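PDB 3DF7: putative ATP-grasp superfamily protein from Archaeoglobus fulgidus, which is of unknown function but belongs to the ATP-grasp superfamily and so probably binds ATP and a metal ion. Local coordinates for residues A[169-174]-A[184-189]; A[199-204]-A[274-279]. All blocks are in the same frame, centred on the assembly; numbering follows the deposited sequence.

Contact 1 of 2, residues A[169-174]-A[184-189]; sequences NLSVSL and SVNEQI
Gln188 has CG anti to its own carbonyl carbon (chi1 -58°) and bends again at chi2, which brings its amide over the face that carries Ser171, up to the side chain of that serine. There Ser171 OG sits between its backbone N and carbonyl carbon, with chi1 at 74°, and Gln188 NE2 comes within 2.7 Å of Ser171 OG. The bond is short but bent, and weak for that reason. Behind it the aliphatic part of the glutamine lies over the backbone, Gln188 CG resting 4.0 Å from Leu170 C. Asn186 projects from the same face, its CB 3.5 Å from Ser171 OG, so the serine hydroxyl has both of these side chains of the facing strand as near neighbours. Ser173 and Ser184 continue this polar row, their CB atoms 4.2 Å apart, but their hydroxyls turn to tyrosines: Ser173 OG bonds Tyr229 OH and Ser184 OG bonds Tyr260 OH.

The two segments are the arms of the antiparallel beta hairpin 168-176/180-191, in the middle of the large sheet of the ATP-grasp domain. Ser171 and Asn186 form a hydrogen-bonded pair: Asn186 N reaches Ser171 O at 2.8 Å, almost straight on, and Ser171 N returns a bond to Asn186 O. Ser173 with Ser184 is the next such pair, its Ser184 N to Ser173 O bond longer than its mate. Beyond the other end, Gln188 N meets Asn169 O from above the carbonyl plane.

Leu170, Val172, Val185 and Glu187 occupy the opposite face. Leu170 CD2 packs 3.7 Å from Glu187 CA, while Val172 CG2 and Val185 CG2 meet loosely at 4.4 Å; helix 206-220 covers both valines through Val212, Ala216 and Val213. Glu187 sends its carboxylate to a salt bridge with Arg203.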
loop_
_atom_site.group_PDB
_atom_site.type_symbol
_atom_site.label_atom_id
_atom_site.label_comp_id
_atom_site.label_asym_id
_atom_site.label_seq_id
_atom_site.Cartn_x
_atom_site.Cartn_y
_atom_site.Cartn_z
ATOM N N ASN A 169 -1.351 15.345 -5.453
ATOM C CA ASN A 169 -1.410 14.170 -4.582
ATOM C C ASN A 169 -0.551 13.066 -5.177
ATOM O O ASN A 169 -0.758 12.651 -6.314
ATOM C CB ASN A 169 -2.851 13.687 -4.411
ATOM C CG ASN A 169 -3.640 14.553 -3.447
ATOM O OD1 ASN A 169 -3.824 15.746 -3.677
ATOM N ND2 ASN A 169 -4.098 13.956 -2.352
ATOM N N LEU A 170 0.411 12.590 -4.397
ATOM C CA LEU A 170 1.336 11.569 -4.867
ATOM C C LEU A 170 1.610 10.490 -3.831
ATOM O O LEU A 170 1.158 10.567 -2.687
ATOM C CB LEU A 170 2.669 12.226 -5.221
ATOM C CG LEU A 170 2.626 13.432 -6.158
ATOM C CD1 LEU A 170 3.921 14.225 -6.037
ATOM C CD2 LEU A 170 2.399 12.951 -7.583
ATOM N N SER A 171 2.354 9.478 -4.256
ATOM C CA SER A 171 2.769 8.401 -3.373
ATOM C C SER A 171 4.124 7.945 -3.901
ATOM O O SER A 171 4.377 7.992 -5.110
ATOM C CB SER A 171 1.758 7.243 -3.375
ATOM O OG SER A 171 1.808 6.480 -4.563
ATOM N N VAL A 172 5.007 7.548 -2.993
ATOM C CA VAL A 172 6.334 7.088 -3.376
ATOM C C VAL A 172 6.495 5.647 -2.932
ATOM O O VAL A 172 6.256 5.322 -1.763
ATOM C CB VAL A 172 7.439 7.942 -2.715
ATOM C CG1 VAL A 172 8.817 7.441 -3.142
ATOM C CG2 VAL A 172 7.267 9.405 -3.109
ATOM N N SER A 173 6.871 4.789 -3.875
ATOM C CA SER A 173 7.080 3.374 -3.602
ATOM C C SER A 173 8.559 3.197 -3.296
ATOM O O SER A 173 9.414 3.471 -4.139
ATOM C CB SER A 173 6.696 2.530 -4.819
ATOM O OG SER A 173 5.340 2.731 -5.179
ATOM N N LEU A 174 8.850 2.733 -2.088
ATOM C CA LEU A 174 10.225 2.545 -1.658
ATOM C C LEU A 174 10.549 1.108 -1.267
ATOM O O LEU A 174 9.676 0.347 -0.840
ATOM C CB LEU A 174 10.517 3.456 -0.461
ATOM C CG LEU A 174 10.299 4.968 -0.601
ATOM C CD1 LEU A 174 10.390 5.627 0.766
ATOM C CD2 LEU A 174 11.336 5.553 -1.536
ATOM N N SER A 184 9.413 3.821 -7.419
ATOM C CA SER A 184 8.503 4.544 -8.292
ATOM C C SER A 184 7.838 5.710 -7.581
ATOM O O SER A 184 7.643 5.676 -6.362
ATOM C CB SER A 184 7.418 3.583 -8.790
ATOM O OG SER A 184 6.467 4.235 -9.613
ATOM N N VAL A 185 7.515 6.749 -8.344
ATOM C CA VAL A 185 6.800 7.903 -7.807
ATOM C C VAL A 185 5.498 7.906 -8.597
ATOM O O VAL A 185 5.505 7.972 -9.834
ATOM C CB VAL A 185 7.562 9.228 -8.014
ATOM C CG1 VAL A 185 6.687 10.397 -7.570
ATOM C CG2 VAL A 185 8.848 9.216 -7.193
ATOM N N ASN A 186 4.386 7.809 -7.879
ATOM C CA ASN A 186 3.077 7.726 -8.507
ATOM C C ASN A 186 2.173 8.907 -8.223
ATOM O O ASN A 186 2.251 9.537 -7.172
ATOM C CB ASN A 186 2.382 6.445 -8.047
ATOM C CG ASN A 186 3.368 5.371 -7.634
ATOM O OD1 ASN A 186 3.546 5.092 -6.439
ATOM N ND2 ASN A 186 4.029 4.770 -8.616
ATOM N N GLU A 187 1.301 9.191 -9.177
ATOM C CA GLU A 187 0.357 10.284 -9.048
ATOM C C GLU A 187 -0.964 9.671 -8.594
ATOM O O GLU A 187 -1.383 8.639 -9.115
ATOM C CB GLU A 187 0.192 10.957 -10.404
ATOM C CG GLU A 187 -0.685 12.182 -10.414
ATOM C CD GLU A 187 -0.835 12.742 -11.811
ATOM O OE1 GLU A 187 0.038 12.456 -12.663
ATOM O OE2 GLU A 187 -1.810 13.474 -12.054
ATOM N N GLN A 188 -1.614 10.289 -7.618
ATOM C CA GLN A 188 -2.885 9.769 -7.140
ATOM C C GLN A 188 -4.028 10.657 -7.621
ATOM O O GLN A 188 -3.931 11.885 -7.599
ATOM C CB GLN A 188 -2.900 9.698 -5.609
ATOM C CG GLN A 188 -1.793 8.842 -4.984
ATOM C CD GLN A 188 -1.853 7.377 -5.393
ATOM O OE1 GLN A 188 -2.929 6.780 -5.454
ATOM N NE2 GLN A 188 -0.692 6.787 -5.658
ATOM N N ILE A 189 -5.099 10.029 -8.084
ATOM C CA ILE A 189 -6.264 10.773 -8.545
ATOM C C ILE A 189 -7.344 10.562 -7.492
ATOM O O ILE A 189 -7.834 9.449 -7.297
ATOM C CB ILE A 189 -6.733 10.271 -9.923
ATOM C CG1 ILE A 189 -5.637 10.552 -10.959
ATOM C CG2 ILE A 189 -8.033 10.963 -10.322
ATOM C CD1 ILE A 189 -5.906 9.975 -12.337
#

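Contact 2 of 2, residues A[199-204]-A[274-279]; sequences VVPARI and KHVRRQ
Arg278 lays its side chain across Val199 and Arg203 and gives NE and NH2 to two backbone carbonyls. Arg278 NE makes a nearly straight bond, 2.8 Å long, to Pro201 O, which lies in the guanidinium plane. Arg278 NH2 reaches Ala202 O at 3.2 Å, from well above that carbonyl's plane, and NH1 salt-bridges Asp305. Arg203 CG covers one guanidinium face near its rim, while its own charged end turns to Glu187. Nearer the backbone, Arg278 CD packs 3.6 Å from Val199 CG1.

The backbones join where strand 194-200 meets strand 279-285 in the antiparallel sheet: Val200 and Gln279 form a hydrogen-bonded pair, with Gln279 N to Val200 O at 2.7 Å and Val200 N to Gln279 O at 2.9 Å. Past this bridge the cis peptide before Pro201 turns the chain, and the Pro201 and Ala202 carbonyls that follow are taken by the arginine. A leucine in place of Arg278 would probably leave those two carbonyls without their side-chain donors and take from Asp305 the guanidinium it pairs with. Toward the surface, Pro201 CG touches Val276 CG1 at 4.1 Å, and Tyr260 of helix 256-260 also packs on this proline.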
loop_
_atom_site.group_PDB
_atom_site.type_symbol
_atom_site.label_atom_id
_atom_site.label_comp_id
_atom_site.label_asym_id
_atom_site.label_seq_id
_atom_site.Cartn_x
_atom_site.Cartn_y
_atom_site.Cartn_z
ATOM N N VAL A 199 -1.450 7.229 -11.570
ATOM C CA VAL A 199 -0.735 7.342 -12.833
ATOM C C VAL A 199 0.709 6.981 -12.499
ATOM O O VAL A 199 1.326 7.601 -11.630
ATOM C CB VAL A 199 -0.818 8.774 -13.399
ATOM C CG1 VAL A 199 -0.053 8.864 -14.708
ATOM C CG2 VAL A 199 -2.277 9.159 -13.618
ATOM N N VAL A 200 1.227 5.959 -13.175
ATOM C CA VAL A 200 2.583 5.462 -12.940
ATOM C C VAL A 200 3.412 5.482 -14.231
ATOM O O VAL A 200 3.090 4.775 -15.184
ATOM C CB VAL A 200 2.531 3.997 -12.421
ATOM C CG1 VAL A 200 3.927 3.498 -12.092
ATOM C CG2 VAL A 200 1.617 3.904 -11.201
ATOM N N PRO A 201 4.490 6.289 -14.278
ATOM C CA PRO A 201 4.972 7.179 -13.215
ATOM C C PRO A 201 4.206 8.500 -13.187
ATOM O O PRO A 201 3.482 8.830 -14.127
ATOM C CB PRO A 201 6.442 7.367 -13.570
ATOM C CG PRO A 201 6.394 7.402 -15.065
ATOM C CD PRO A 201 5.452 6.250 -15.395
ATOM N N ALA A 202 4.382 9.256 -12.110
ATOM C CA ALA A 202 3.695 10.529 -11.948
ATOM C C ALA A 202 4.047 11.530 -13.041
ATOM O O ALA A 202 5.170 11.554 -13.548
ATOM C CB ALA A 202 4.020 11.124 -10.579
ATOM N N ARG A 203 3.070 12.356 -13.396
ATOM C CA ARG A 203 3.266 13.386 -14.406
ATOM C C ARG A 203 3.708 14.642 -13.659
ATOM O O ARG A 203 2.931 15.576 -13.471
ATOM C CB ARG A 203 1.955 13.625 -15.168
ATOM C CG ARG A 203 1.477 12.387 -15.926
ATOM C CD ARG A 203 0.054 12.531 -16.457
ATOM N NE ARG A 203 -0.921 12.606 -15.371
ATOM C CZ ARG A 203 -2.239 12.674 -15.553
ATOM N NH1 ARG A 203 -2.741 12.676 -16.782
ATOM N NH2 ARG A 203 -3.051 12.738 -14.507
ATOM N N ILE A 204 4.962 14.636 -13.216
ATOM C CA ILE A 204 5.529 15.756 -12.473
ATOM C C ILE A 204 6.922 16.091 -12.994
ATOM O O ILE A 204 7.556 15.276 -13.663
ATOM C CB ILE A 204 5.642 15.424 -10.966
ATOM C CG1 ILE A 204 6.443 14.131 -10.786
ATOM C CG2 ILE A 204 4.245 15.304 -10.348
ATOM C CD1 ILE A 204 6.703 13.740 -9.341
ATOM N N LYS A 274 13.090 -1.850 -17.003
ATOM C CA LYS A 274 13.436 -2.255 -18.362
ATOM C C LYS A 274 12.973 -1.234 -19.395
ATOM O O LYS A 274 13.561 -1.110 -20.468
ATOM C CB LYS A 274 12.821 -3.621 -18.679
ATOM C CG LYS A 274 13.346 -4.752 -17.814
ATOM C CD LYS A 274 14.844 -4.944 -17.995
ATOM C CE LYS A 274 15.354 -6.093 -17.139
ATOM N NZ LYS A 274 14.659 -7.369 -17.470
ATOM N N HIS A 275 11.909 -0.514 -19.063
ATOM C CA HIS A 275 11.360 0.515 -19.934
ATOM C C HIS A 275 10.438 1.405 -19.127
ATOM O O HIS A 275 10.184 1.143 -17.957
ATOM C CB HIS A 275 10.576 -0.104 -21.104
ATOM C CG HIS A 275 9.388 -0.922 -20.693
ATOM N ND1 HIS A 275 8.265 -0.376 -20.104
ATOM C CD2 HIS A 275 9.141 -2.249 -20.804
ATOM C CE1 HIS A 275 7.380 -1.331 -19.874
ATOM N NE2 HIS A 275 7.888 -2.478 -20.291
ATOM N N VAL A 276 9.955 2.470 -19.751
ATOM C CA VAL A 276 9.027 3.366 -19.087
ATOM C C VAL A 276 7.867 3.600 -20.039
ATOM O O VAL A 276 8.029 4.194 -21.103
ATOM C CB VAL A 276 9.686 4.710 -18.718
ATOM C CG1 VAL A 276 8.664 5.623 -18.035
ATOM C CG2 VAL A 276 10.870 4.465 -17.794
ATOM N N ARG A 277 6.702 3.093 -19.651
ATOM C CA ARG A 277 5.481 3.214 -20.438
ATOM C C ARG A 277 4.403 3.618 -19.440
ATOM O O ARG A 277 3.811 2.764 -18.780
ATOM C CB ARG A 277 5.148 1.860 -21.068
ATOM C CG ARG A 277 3.981 1.850 -22.057
ATOM C CD ARG A 277 3.695 0.411 -22.467
ATOM N NE ARG A 277 4.926 -0.265 -22.874
ATOM C CZ ARG A 277 5.136 -1.573 -22.767
ATOM N NH1 ARG A 277 4.192 -2.358 -22.264
ATOM N NH2 ARG A 277 6.297 -2.093 -23.149
ATOM N N ARG A 278 4.161 4.920 -19.328
ATOM C CA ARG A 278 3.184 5.435 -18.377
ATOM C C ARG A 278 1.825 4.745 -18.424
ATOM O O ARG A 278 1.195 4.622 -19.480
ATOM C CB ARG A 278 3.012 6.946 -18.555
ATOM C CG ARG A 278 2.048 7.570 -17.558
ATOM C CD ARG A 278 2.099 9.101 -17.593
ATOM N NE ARG A 278 3.243 9.623 -16.847
ATOM C CZ ARG A 278 4.259 10.287 -17.388
ATOM N NH1 ARG A 278 4.290 10.517 -18.694
ATOM N NH2 ARG A 278 5.243 10.733 -16.618
ATOM N N GLN A 279 1.375 4.313 -17.253
ATOM C CA GLN A 279 0.102 3.615 -17.112
ATOM C C GLN A 279 -0.865 4.372 -16.215
ATOM O O GLN A 279 -0.451 5.144 -15.351
ATOM C CB GLN A 279 0.330 2.242 -16.473
ATOM C CG GLN A 279 1.273 1.338 -17.234
ATOM C CD GLN A 279 0.703 0.952 -18.566
ATOM O OE1 GLN A 279 1.307 1.198 -19.614
ATOM N NE2 GLN A 279 -0.477 0.357 -18.542
#

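From the N terminus, the chain passes through the parallel sheet and a small three-stranded one before reaching strand 168-176. Contact 1 closes almost at once, with nine residues between its segments, most of them still strand, round the hairpin turn. Strand 180-191 turns back into 194-200, its antiparallel neighbour, and contact 2 opens there; it closes only after 69 residues that include helix 206-220 and strands 228-236 and 240-246. The two loops therefore follow in series, neither nesting nor crossing. Between them, Glu187 O to Val199 N and Val185 O to Ala202 N, both 2.8 Å, are probable hydrogen bonds; both contacts belong to one sheet, ordered 168-176, 180-191, 194-200, 279-285.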